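Local coordinates for protein beta-glucanase (Bacteroides thetaiotaomicron, PDB 6EUG) that probably hydrolyses beta-1,3-linked galactose in arabinogalactan through the family 43 glycoside hydrolase domain that this chain represents, at residues G32-W35 with N41-N44; M200-D205 with G251-I256; Y226-S231 with L237-L242. One frame throughout, in Å; residues are numbered along the deposited sequence.

Interaction 1 (G32-W35 with N41-N44); sequences GKVW and NVIN
Trp35 meets Ile43 mainly through its backbone. The amide N of Ile43 gives a hydrogen bond to Trp35 O at 3.0 Å, and the N-H···O angle of 173° makes it almost straight at the hydrogen. The donor nevertheless lies 23° out of the carbonyl plane. The same oxygen also receives a CA-H···O contact from Val42 CA at 3.6 Å, so two neighbouring residues of 41-44 converge on one acceptor. Apolar side chains fill in beside this bond. Val34 CG1 touches Val42 CG2 at 3.8 Å, the two branched side chains crossing at about a right angle. In Ile43, CG1 lies anti to the carbonyl carbon (chi1 -63°) and carries CD1 to 4.1 Å from Trp35 CB. Val34 and Val42 are exposed, and their short branched side chains touch without burying much surface; the longer isoleucine turns inward and is buried.

Both segments belong to the loop before strand 48-53. In the five-bladed propeller expected of a family 43 domain, this loop touches the first sheet, through Trp59, and the last, through Tyr350 and Trp352. The indole of Trp35 leads away from 41-44 to an edge-to-face meeting with Trp352 of strand 349-357, while its NE1 bonds to Ala30 O. Ile43 packs on Trp59 of strand 56-62, and its carbonyl accepts from Tyr350 OH. Next to it, Asn44 starts away from 32-35, and its amide finds a polar partner there: OD1 accepts from the backbone N-H of Arg64. In the intervening loop, Asp37 OD1 accepts from Asn41 N.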
ATOM      1  N   GLY A  32      19.066   0.272   6.180  1.00 19.40           N
ATOM      2  CA  GLY A  32      19.381   1.666   6.524  1.00 18.88           C
ATOM      3  C   GLY A  32      20.588   2.296   5.860  1.00 20.43           C
ATOM      4  O   GLY A  32      20.791   3.512   5.996  1.00 24.59           O
ATOM      5  N   LYS A  33      21.387   1.499   5.147  1.00 22.44           N
ATOM      6  CA  LYS A  33      22.552   2.017   4.419  1.00 22.67           C
ATOM      7  C   LYS A  33      22.147   2.512   3.033  1.00 22.48           C
ATOM      8  O   LYS A  33      21.048   2.253   2.570  1.00 20.77           O
ATOM      9  CB  LYS A  33      23.641   0.961   4.279  1.00 22.68           C
ATOM     10  CG  LYS A  33      24.080   0.304   5.572  1.00 28.72           C
ATOM     11  CD  LYS A  33      24.756   1.290   6.478  1.00 35.03           C
ATOM     12  CE  LYS A  33      25.353   0.582   7.680  1.00 42.08           C
ATOM     13  NZ  LYS A  33      25.739   1.589   8.697  1.00 44.61           N
ATOM     14  N   VAL A  34      23.053   3.244   2.384  1.00 22.77           N
ATOM     15  CA  VAL A  34      22.834   3.679   0.990  1.00 22.34           C
ATOM     16  C   VAL A  34      22.974   2.495   0.041  1.00 21.71           C
ATOM     17  O   VAL A  34      24.050   1.875  -0.010  1.00 24.48           O
ATOM     18  CB  VAL A  34      23.829   4.792   0.610  1.00 24.16           C
ATOM     19  CG1 VAL A  34      23.652   5.205  -0.847  1.00 22.70           C
ATOM     20  CG2 VAL A  34      23.695   6.000   1.528  1.00 24.40           C
ATOM     21  N   TRP A  35      21.921   2.170  -0.724  1.00 19.66           N
ATOM     22  CA  TRP A  35      21.996   1.095  -1.718  1.00 20.13           C
ATOM     23  C   TRP A  35      22.088   1.696  -3.117  1.00 18.36           C
ATOM     24  O   TRP A  35      21.362   2.652  -3.424  1.00 20.01           O
ATOM     25  CB  TRP A  35      20.774   0.164  -1.669  1.00 20.98           C
ATOM     26  CG  TRP A  35      20.538  -0.558  -0.348  1.00 19.57           C
ATOM     27  CD1 TRP A  35      21.333  -0.526   0.766  1.00 20.06           C
ATOM     28  CD2 TRP A  35      19.452  -1.439  -0.041  1.00 17.81           C
ATOM     29  NE1 TRP A  35      20.784  -1.293   1.758  1.00 20.82           N
ATOM     30  CE2 TRP A  35      19.638  -1.881   1.288  1.00 19.41           C
ATOM     31  CE3 TRP A  35      18.321  -1.885  -0.754  1.00 16.55           C
ATOM     32  CZ2 TRP A  35      18.726  -2.746   1.931  1.00 19.90           C
ATOM     33  CZ3 TRP A  35      17.412  -2.750  -0.112  1.00 17.78           C
ATOM     34  CH2 TRP A  35      17.636  -3.174   1.211  1.00 20.12           C
ATOM     35  N   ASN A  41      24.438   4.239  -9.132  1.00 21.27           N
ATOM     36  CA  ASN A  41      23.508   5.329  -8.766  1.00 21.71           C
ATOM     37  C   ASN A  41      22.598   4.892  -7.616  1.00 19.29           C
ATOM     38  O   ASN A  41      22.185   3.734  -7.546  1.00 19.63           O
ATOM     39  CB  ASN A  41      22.658   5.745  -9.977  1.00 22.82           C
ATOM     40  CG  ASN A  41      23.503   6.347 -11.102  1.00 23.73           C
ATOM     41  OD1 ASN A  41      23.318   6.030 -12.294  1.00 29.18           O
ATOM     42  ND2 ASN A  41      24.454   7.188 -10.727  1.00 23.27           N
ATOM     43  N   VAL A  42      22.298   5.814  -6.706  1.00 18.74           N
ATOM     44  CA  VAL A  42      21.421   5.496  -5.560  1.00 19.80           C
ATOM     45  C   VAL A  42      20.056   4.949  -6.052  1.00 20.01           C
ATOM     46  O   VAL A  42      19.467   5.496  -6.996  1.00 20.44           O
ATOM     47  CB  VAL A  42      21.265   6.732  -4.626  1.00 21.11           C
ATOM     48  CG1 VAL A  42      20.208   6.486  -3.546  1.00 22.25           C
ATOM     49  CG2 VAL A  42      22.607   7.048  -3.954  1.00 22.34           C
ATOM     50  N   ILE A  43      19.578   3.851  -5.448  1.00 18.73           N
ATOM     51  CA  ILE A  43      18.284   3.264  -5.819  1.00 17.71           C
ATOM     52  C   ILE A  43      17.176   4.191  -5.330  1.00 17.01           C
ATOM     53  O   ILE A  43      17.149   4.550  -4.147  1.00 19.42           O
ATOM     54  CB  ILE A  43      18.093   1.821  -5.249  1.00 18.28           C
ATOM     55  CG1 ILE A  43      19.165   0.881  -5.871  1.00 19.17           C
ATOM     56  CG2 ILE A  43      16.667   1.321  -5.503  1.00 19.40           C
ATOM     57  CD1 ILE A  43      19.181  -0.550  -5.336  1.00 19.62           C
ATOM     58  N   ASN A  44      16.256   4.533  -6.232  1.00 15.66           N
ATOM     59  CA  ASN A  44      15.163   5.481  -5.988  1.00 16.88           C
ATOM     60  C   ASN A  44      13.826   4.789  -6.298  1.00 15.40           C
ATOM     61  O   ASN A  44      13.320   4.882  -7.405  1.00 17.11           O
ATOM     62  CB  ASN A  44      15.412   6.742  -6.859  1.00 16.89           C
ATOM     63  CG  ASN A  44      14.535   7.938  -6.478  1.00 16.53           C
ATOM     64  OD1 ASN A  44      13.675   7.859  -5.591  1.00 16.50           O
ATOM     65  ND2 ASN A  44      14.809   9.086  -7.117  1.00 17.28           N
TER

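Interaction 2 (M200-D205 with G251-I256); sequences MFVKRD and GKYIRI
Val202 on helix 200-205 faces Arg255 on strand 252-256 with their CA atoms 9.4 Å apart, so the backbones stay well separated and side chains alone bridge the gap. The two methyls of Val202 divide the work. CG2 presses obliquely on the guanidinium end of Arg255, 3.4 Å from NE, and also lies against CD. CG1 comes within 4.1 Å of Tyr253 OH as methyl and hydroxyl pass alongside each other, their side chains running opposite ways. A compact valine suits this helix face because it brings apolar surface up to two long polar residues whose bonds lie elsewhere.

Arg255 bends at chi3 (-74°), turning its head toward the end of helix 190-197, where NH1 and NH2 give hydrogen bonds to Ala197 O and Ile196 O. NH2 also forms a salt bridge with Glu232, which should balance its buried charge. Within the propeller fold expected of family 43, strand 252-256 is an outermost strand of its four-stranded blade, and this contact sets helix 200-205 over the face of that strand which bears Tyr253 and Arg255. The hydroxyl of Tyr253 bonds to Ala165 O.

Farther round the helix, Arg204 grips Asp205 side-on, with NE at 2.9 Å from OD1 and NH2 at 3.0 Å from OD2. Its NH1 lies 3.3 Å above the ring plane of Phe201, over the centre, and pairs with Asp233.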
ATOM      1  N   MET A 200     -20.569   7.287   9.336  1.00 16.56           N
ATOM      2  CA  MET A 200     -20.891   8.640   8.916  1.00 17.25           C
ATOM      3  C   MET A 200     -20.146   9.060   7.650  1.00 16.20           C
ATOM      4  O   MET A 200     -20.735   9.639   6.757  1.00 17.73           O
ATOM      5  CB  MET A 200     -20.606   9.620  10.065  1.00 17.83           C
ATOM      6  CG  MET A 200     -20.845  11.087   9.728  1.00 18.70           C
ATOM      7  SD  MET A 200     -20.833  12.232  11.141  1.00 20.00           S
ATOM      8  CE  MET A 200     -19.122  12.144  11.639  1.00 17.87           C
ATOM      9  N   PHE A 201     -18.848   8.784   7.596  1.00 14.41           N
ATOM     10  CA  PHE A 201     -18.072   9.172   6.374  1.00 13.67           C
ATOM     11  C   PHE A 201     -18.291   8.240   5.186  1.00 13.96           C
ATOM     12  O   PHE A 201     -18.070   8.648   4.007  1.00 15.92           O
ATOM     13  CB  PHE A 201     -16.557   9.366   6.699  1.00 15.16           C
ATOM     14  CG  PHE A 201     -16.212  10.657   7.453  1.00 15.59           C
ATOM     15  CD1 PHE A 201     -17.154  11.653   7.759  1.00 14.34           C
ATOM     16  CD2 PHE A 201     -14.904  10.866   7.866  1.00 15.72           C
ATOM     17  CE1 PHE A 201     -16.768  12.811   8.455  1.00 16.28           C
ATOM     18  CE2 PHE A 201     -14.515  12.015   8.550  1.00 16.67           C
ATOM     19  CZ  PHE A 201     -15.444  12.987   8.844  1.00 15.29           C
ATOM     20  N   VAL A 202     -18.696   6.994   5.439  1.00 14.24           N
ATOM     21  CA  VAL A 202     -19.149   6.142   4.347  1.00 14.99           C
ATOM     22  C   VAL A 202     -20.369   6.774   3.635  1.00 15.23           C
ATOM     23  O   VAL A 202     -20.386   6.897   2.388  1.00 17.94           O
ATOM     24  CB  VAL A 202     -19.502   4.708   4.820  1.00 15.81           C
ATOM     25  CG1 VAL A 202     -20.026   3.858   3.665  1.00 16.39           C
ATOM     26  CG2 VAL A 202     -18.295   4.012   5.466  1.00 17.15           C
ATOM     27  N   LYS A 203     -21.367   7.175   4.417  1.00 15.71           N
ATOM     28  CA  LYS A 203     -22.589   7.827   3.865  1.00 16.34           C
ATOM     29  C   LYS A 203     -22.242   9.155   3.151  1.00 17.74           C
ATOM     30  O   LYS A 203     -22.749   9.418   2.063  1.00 21.10           O
ATOM     31  CB  LYS A 203     -23.637   8.031   4.990  1.00 20.14           C
ATOM     32  N   ARG A 204     -21.333   9.946   3.733  1.00 17.48           N
ATOM     33  CA  ARG A 204     -20.866  11.202   3.146  1.00 18.24           C
ATOM     34  C   ARG A 204     -20.309  10.965   1.743  1.00 20.26           C
ATOM     35  O   ARG A 204     -20.603  11.715   0.815  1.00 21.49           O
ATOM     36  CB  ARG A 204     -19.785  11.825   4.023  1.00 18.43           C
ATOM     37  CG  ARG A 204     -19.327  13.224   3.626  1.00 19.43           C
ATOM     38  CD  ARG A 204     -18.015  13.609   4.294  1.00 19.70           C
ATOM     39  NE  ARG A 204     -16.899  12.706   3.945  1.00 16.62           N
ATOM     40  CZ  ARG A 204     -15.674  12.741   4.479  1.00 17.90           C
ATOM     41  NH1 ARG A 204     -15.347  13.643   5.407  1.00 18.83           N
ATOM     42  NH2 ARG A 204     -14.747  11.874   4.067  1.00 16.99           N
ATOM     43  N   ASP A 205     -19.515   9.908   1.596  1.00 18.62           N
ATOM     44  CA  ASP A 205     -18.787   9.686   0.357  1.00 18.11           C
ATOM     45  C   ASP A 205     -19.481   8.707  -0.587  1.00 20.89           C
ATOM     46  O   ASP A 205     -18.947   8.425  -1.667  1.00 20.62           O
ATOM     47  CB  ASP A 205     -17.380   9.173   0.701  1.00 16.89           C
ATOM     48  CG  ASP A 205     -16.509  10.227   1.399  1.00 17.49           C
ATOM     49  OD1 ASP A 205     -16.813  11.453   1.279  1.00 16.99           O
ATOM     50  OD2 ASP A 205     -15.494   9.821   2.050  1.00 17.51           O
ATOM     51  N   GLY A 251     -17.770  -3.869  -6.743  1.00 19.51           N
ATOM     52  CA  GLY A 251     -18.792  -3.388  -5.815  1.00 18.97           C
ATOM     53  C   GLY A 251     -18.820  -4.101  -4.479  1.00 20.13           C
ATOM     54  O   GLY A 251     -19.478  -3.628  -3.537  1.00 22.62           O
ATOM     55  N   LYS A 252     -18.113  -5.232  -4.384  1.00 17.98           N
ATOM     56  CA  LYS A 252     -18.080  -6.021  -3.160  1.00 16.67           C
ATOM     57  C   LYS A 252     -16.868  -5.558  -2.343  1.00 16.16           C
ATOM     58  O   LYS A 252     -15.722  -5.604  -2.841  1.00 17.11           O
ATOM     59  CB  LYS A 252     -17.982  -7.520  -3.495  1.00 19.09           C
ATOM     60  CG  LYS A 252     -18.040  -8.445  -2.298  1.00 21.91           C
ATOM     61  CD  LYS A 252     -17.649  -9.882  -2.612  1.00 27.50           C
ATOM     62  CE  LYS A 252     -18.563 -10.543  -3.605  1.00 29.60           C
ATOM     63  NZ  LYS A 252     -18.400 -12.030  -3.499  1.00 31.00           N
ATOM     64  N   TYR A 253     -17.123  -5.074  -1.126  1.00 15.64           N
ATOM     65  CA  TYR A 253     -16.061  -4.598  -0.229  1.00 14.05           C
ATOM     66  C   TYR A 253     -16.481  -4.626   1.225  1.00 15.70           C
ATOM     67  O   TYR A 253     -17.685  -4.608   1.509  1.00 17.83           O
ATOM     68  CB  TYR A 253     -15.581  -3.182  -0.573  1.00 13.34           C
ATOM     69  CG  TYR A 253     -16.485  -1.976  -0.256  1.00 14.24           C
ATOM     70  CD1 TYR A 253     -17.623  -1.709  -1.013  1.00 14.64           C
ATOM     71  CD2 TYR A 253     -16.144  -1.055   0.772  1.00 16.72           C
ATOM     72  CE1 TYR A 253     -18.415  -0.591  -0.760  1.00 16.17           C
ATOM     73  CE2 TYR A 253     -16.927   0.066   1.040  1.00 14.45           C
ATOM     74  CZ  TYR A 253     -18.061   0.315   0.273  1.00 14.97           C
ATOM     75  OH  TYR A 253     -18.835   1.444   0.550  1.00 16.07           O
ATOM     76  N   ILE A 254     -15.479  -4.621   2.122  1.00 15.30           N
ATOM     77  CA  ILE A 254     -15.703  -4.502   3.578  1.00 14.57           C
ATOM     78  C   ILE A 254     -14.928  -3.286   4.151  1.00 13.97           C
ATOM     79  O   ILE A 254     -13.986  -2.766   3.521  1.00 13.79           O
ATOM     80  CB  ILE A 254     -15.363  -5.792   4.366  1.00 15.76           C
ATOM     81  CG1 ILE A 254     -13.850  -6.138   4.321  1.00 17.62           C
ATOM     82  CG2 ILE A 254     -16.251  -6.927   3.882  1.00 16.11           C
ATOM     83  CD1 ILE A 254     -13.377  -7.205   5.297  1.00 19.00           C
ATOM     84  N   ARG A 255     -15.308  -2.873   5.356  1.00 13.93           N
ATOM     85  CA  ARG A 255     -14.598  -1.838   6.106  1.00 14.30           C
ATOM     86  C   ARG A 255     -14.212  -2.423   7.479  1.00 15.88           C
ATOM     87  O   ARG A 255     -15.008  -3.139   8.110  1.00 17.22           O
ATOM     88  CB  ARG A 255     -15.449  -0.551   6.215  1.00 14.88           C
ATOM     89  CG  ARG A 255     -16.705  -0.621   7.077  1.00 15.75           C
ATOM     90  CD  ARG A 255     -17.549   0.647   6.970  1.00 15.37           C
ATOM     91  NE  ARG A 255     -17.001   1.813   7.682  1.00 15.15           N
ATOM     92  CZ  ARG A 255     -17.309   2.188   8.923  1.00 15.32           C
ATOM     93  NH1 ARG A 255     -18.168   1.499   9.660  1.00 17.17           N
ATOM     94  NH2 ARG A 255     -16.770   3.313   9.410  1.00 16.33           N
ATOM     95  N   ILE A 256     -12.987  -2.148   7.921  1.00 15.27           N
ATOM     96  CA  ILE A 256     -12.456  -2.722   9.151  1.00 15.74           C
ATOM     97  C   ILE A 256     -11.697  -1.677   9.964  1.00 13.90           C
ATOM     98  O   ILE A 256     -11.155  -0.690   9.428  1.00 15.03           O
ATOM     99  CB  ILE A 256     -11.556  -3.967   8.908  1.00 15.46           C
ATOM    100  CG1 ILE A 256     -10.386  -3.638   7.938  1.00 16.54           C
ATOM    101  CG2 ILE A 256     -12.387  -5.141   8.376  1.00 16.65           C
ATOM    102  CD1 ILE A 256      -9.354  -4.755   7.822  1.00 16.72           C
TER

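Interaction 3 (Y226-S231 with L237-L242); sequences YHIYSS and LQIAEL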
ATOM      1  N   TYR A 226      -7.444  -8.282  -4.710  1.00 15.25           N
ATOM      2  CA  TYR A 226      -8.017  -7.330  -3.770  1.00 14.59           C
ATOM      3  C   TYR A 226      -7.177  -6.053  -3.681  1.00 14.79           C
ATOM      4  O   TYR A 226      -5.927  -6.113  -3.641  1.00 16.24           O
ATOM      5  CB  TYR A 226      -8.200  -7.927  -2.346  1.00 15.51           C
ATOM      6  CG  TYR A 226      -9.129  -9.154  -2.374  1.00 13.85           C
ATOM      7  CD1 TYR A 226      -8.638 -10.420  -2.661  1.00 13.45           C
ATOM      8  CD2 TYR A 226     -10.513  -9.026  -2.132  1.00 13.49           C
ATOM      9  CE1 TYR A 226      -9.490 -11.522  -2.741  1.00 14.15           C
ATOM     10  CE2 TYR A 226     -11.346 -10.114  -2.209  1.00 14.35           C
ATOM     11  CZ  TYR A 226     -10.833 -11.359  -2.498  1.00 15.40           C
ATOM     12  OH  TYR A 226     -11.691 -12.419  -2.554  1.00 19.39           O
ATOM     13  N   HIS A 227      -7.897  -4.938  -3.624  1.00 13.26           N
ATOM     14  CA  HIS A 227      -7.360  -3.566  -3.401  1.00 12.77           C
ATOM     15  C   HIS A 227      -7.663  -3.182  -1.924  1.00 13.20           C
ATOM     16  O   HIS A 227      -8.833  -3.109  -1.511  1.00 13.77           O
ATOM     17  CB  HIS A 227      -7.980  -2.613  -4.422  1.00 13.88           C
ATOM     18  CG  HIS A 227      -7.604  -1.161  -4.266  1.00 13.55           C
ATOM     19  ND1 HIS A 227      -8.486  -0.133  -4.536  1.00 14.37           N
ATOM     20  CD2 HIS A 227      -6.454  -0.576  -3.865  1.00 13.80           C
ATOM     21  CE1 HIS A 227      -7.883   1.024  -4.315  1.00 15.42           C
ATOM     22  NE2 HIS A 227      -6.649   0.779  -3.898  1.00 15.73           N
ATOM     23  N   ILE A 228      -6.597  -2.967  -1.158  1.00 12.32           N
ATOM     24  CA  ILE A 228      -6.648  -2.721   0.288  1.00 11.31           C
ATOM     25  C   ILE A 228      -6.191  -1.268   0.478  1.00 11.93           C
ATOM     26  O   ILE A 228      -5.110  -0.906   0.012  1.00 13.52           O
ATOM     27  CB  ILE A 228      -5.747  -3.676   1.073  1.00 12.38           C
ATOM     28  CG1 ILE A 228      -6.260  -5.129   0.903  1.00 15.50           C
ATOM     29  CG2 ILE A 228      -5.792  -3.333   2.563  1.00 13.19           C
ATOM     30  CD1 ILE A 228      -5.289  -6.218   1.218  1.00 23.04           C
ATOM     31  N   TYR A 229      -6.996  -0.436   1.115  1.00 11.93           N
ATOM     32  CA  TYR A 229      -6.650   1.007   1.201  1.00 12.28           C
ATOM     33  C   TYR A 229      -7.162   1.737   2.435  1.00 13.78           C
ATOM     34  O   TYR A 229      -8.172   1.347   3.014  1.00 14.26           O
ATOM     35  CB  TYR A 229      -7.118   1.740  -0.083  1.00 13.05           C
ATOM     36  CG  TYR A 229      -8.624   1.548  -0.352  1.00 13.65           C
ATOM     37  CD1 TYR A 229      -9.106   0.389  -1.008  1.00 12.66           C
ATOM     38  CD2 TYR A 229      -9.583   2.473   0.124  1.00 14.08           C
ATOM     39  CE1 TYR A 229     -10.462   0.205  -1.211  1.00 13.71           C
ATOM     40  CE2 TYR A 229     -10.939   2.291  -0.083  1.00 14.56           C
ATOM     41  CZ  TYR A 229     -11.390   1.131  -0.706  1.00 15.73           C
ATOM     42  OH  TYR A 229     -12.742   0.931  -0.869  1.00 15.37           O
ATOM     43  N   SER A 230      -6.455   2.816   2.803  0.50 14.52           N
ATOM     44  CA  SER A 230      -6.884   3.706   3.864  0.50 14.70           C
ATOM     45  C   SER A 230      -7.974   4.644   3.289  0.50 14.36           C
ATOM     46  O   SER A 230      -7.766   5.316   2.279  0.50 13.59           O
ATOM     47  CB  SER A 230      -5.696   4.497   4.431  0.50 16.58           C
ATOM     48  OG  SER A 230      -4.676   3.629   4.919  0.50 15.32           O
ATOM     49  N   SER A 231      -9.129   4.666   3.943  1.00 11.61           N
ATOM     50  CA  SER A 231     -10.346   5.370   3.458  1.00 13.06           C
ATOM     51  C   SER A 231     -10.962   6.280   4.545  1.00 13.41           C
ATOM     52  O   SER A 231     -10.430   6.381   5.647  1.00 13.14           O
ATOM     53  CB  SER A 231     -11.392   4.325   3.023  1.00 13.47           C
ATOM     54  OG  SER A 231     -12.432   4.876   2.208  1.00 13.77           O
ATOM     55  N   LEU A 237      -9.811   1.277   7.370  1.00 14.38           N
ATOM     56  CA  LEU A 237      -9.320   0.473   6.228  1.00 14.87           C
ATOM     57  C   LEU A 237     -10.503  -0.129   5.456  1.00 14.67           C
ATOM     58  O   LEU A 237     -11.495  -0.524   6.068  1.00 14.30           O
ATOM     59  CB  LEU A 237      -8.447  -0.686   6.665  1.00 16.17           C
ATOM     60  CG  LEU A 237      -7.032  -0.384   7.123  1.00 17.90           C
ATOM     61  CD1 LEU A 237      -6.477  -1.636   7.761  1.00 20.37           C
ATOM     62  CD2 LEU A 237      -6.164   0.061   5.939  1.00 18.99           C
ATOM     63  N   GLN A 238     -10.382  -0.179   4.120  1.00 13.13           N
ATOM     64  CA  GLN A 238     -11.346  -0.917   3.285  1.00 14.17           C
ATOM     65  C   GLN A 238     -10.636  -1.948   2.404  1.00 14.19           C
ATOM     66  O   GLN A 238      -9.464  -1.743   2.031  1.00 13.62           O
ATOM     67  CB  GLN A 238     -12.249   0.037   2.474  1.00 15.30           C
ATOM     68  CG  GLN A 238     -13.189   0.875   3.344  1.00 16.01           C
ATOM     69  CD  GLN A 238     -14.050   1.872   2.564  1.00 15.25           C
ATOM     70  OE1 GLN A 238     -14.037   1.868   1.319  1.00 14.98           O
ATOM     71  NE2 GLN A 238     -14.788   2.754   3.289  1.00 15.02           N
ATOM     72  N   ILE A 239     -11.327  -3.082   2.138  1.00 13.72           N
ATOM     73  CA  ILE A 239     -10.822  -4.177   1.291  1.00 15.20           C
ATOM     74  C   ILE A 239     -11.871  -4.409   0.223  1.00 15.44           C
ATOM     75  O   ILE A 239     -13.004  -4.759   0.573  1.00 15.81           O
ATOM     76  CB  ILE A 239     -10.603  -5.484   2.080  1.00 16.50           C
ATOM     77  CG1 ILE A 239      -9.678  -5.221   3.279  1.00 15.73           C
ATOM     78  CG2 ILE A 239     -10.059  -6.585   1.169  1.00 16.38           C
ATOM     79  CD1 ILE A 239      -9.331  -6.451   4.119  1.00 18.65           C
ATOM     80  N   ALA A 240     -11.484  -4.202  -1.046  1.00 14.74           N
ATOM     81  CA  ALA A 240     -12.399  -4.237  -2.214  1.00 17.03           C
ATOM     82  C   ALA A 240     -11.959  -5.274  -3.257  1.00 16.65           C
ATOM     83  O   ALA A 240     -10.821  -5.251  -3.743  1.00 16.16           O
ATOM     84  CB  ALA A 240     -12.479  -2.864  -2.860  1.00 16.05           C
ATOM     85  N   GLU A 241     -12.871  -6.168  -3.617  1.00 17.66           N
ATOM     86  CA  GLU A 241     -12.650  -7.116  -4.701  1.00 17.46           C
ATOM     87  C   GLU A 241     -12.475  -6.434  -6.083  1.00 14.18           C
ATOM     88  O   GLU A 241     -13.274  -5.566  -6.459  1.00 16.07           O
ATOM     89  CB  GLU A 241     -13.835  -8.077  -4.729  1.00 15.51           C
ATOM     90  CG  GLU A 241     -13.742  -9.224  -5.734  1.00 17.79           C
ATOM     91  CD  GLU A 241     -15.041  -9.991  -5.882  1.00 20.54           C
ATOM     92  OE1 GLU A 241     -16.118  -9.355  -6.099  1.00 20.73           O
ATOM     93  OE2 GLU A 241     -14.990 -11.239  -5.809  1.00 26.47           O
ATOM     94  N   LEU A 242     -11.496  -6.893  -6.859  1.00 14.03           N
ATOM     95  CA  LEU A 242     -11.302  -6.473  -8.263  1.00 14.63           C
ATOM     96  C   LEU A 242     -12.032  -7.411  -9.254  1.00 15.91           C
ATOM     97  O   LEU A 242     -12.234  -8.611  -8.987  1.00 17.27           O
ATOM     98  CB  LEU A 242      -9.806  -6.423  -8.588  1.00 14.91           C
ATOM     99  CG  LEU A 242      -9.003  -5.380  -7.783  1.00 16.10           C
ATOM    100  CD1 LEU A 242      -7.562  -5.373  -8.263  1.00 17.76           C
ATOM    101  CD2 LEU A 242      -9.593  -3.971  -7.842  1.00 19.51           C
TER
HETATM  102  O   HOH W   1     -14.411 -12.372  -3.054  1.00 27.20           O
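Gln238 and Tyr229 form an antiparallel hydrogen-bonded pair, and their side chains meet again above it. At the base of Gln238, CB packs 3.5 Å from Tyr229 CZ. CG, anti to the carbonyl carbon (chi1 -66°), brushes Ser231 CB, and the extended chain brings CD to 3.6 Å from that same atom. At the tip OE1 accepts a 2.7 Å hydrogen bond from Tyr229 OH, on a lone pair in the carbonyl plane. NE2 turns to Glu232 OE2 and Gln210 OE1. Glutamine suits this buried place because one amide offers an acceptor and two N-H donors, and these bonds should fix its flip.

Tyr229 reaches back because its CG sits between backbone N and carbonyl carbon (chi1 56°); one ring face lies over Gln238 O, and the ring edge meets Ala240 CB at 4.0 Å. The other side of the hairpin bears Ile228 beside Ile239, with Ile228 CG1 4.1 Å from Ile239 CG2. One water donates to both Tyr226 OH and Glu241 OE2; OE2 also forms a salt bridge with Lys224, and OE1 a hydrogen bond with Thr250 OG1.

Strands 225-231 and 236-242 are the middle strands of a four-stranded propeller blade, flanked by 215-219 and 252-256. The side chain of Ser230 lies about 7 Å from the bound glucoimidazole, while its backbone hydrogen-bonds to the pocket residue Asp214.

Interaction 3 is the most central of the three and wholly buried, a regular hairpin of paired backbones in the middle of one blade. Interaction 2, also buried, uses the same sheet: strand 252-256 borders strand 236-242, where Ile254 N and Ile256 N probably donate to Ile239 O and Leu237 O respectively, and Tyr253 CE2 packs near Gln238 OE1. Yet across its own two segments interaction 2 is side-chain packing alone, as befits a helix packed over the face of a blade's outer strand. Interaction 1 is a surface contact of irregular loops, about 39 Å from interaction 2 between centres and on the opposite side of the chain's centre, with a single backbone bond and small apolar touches.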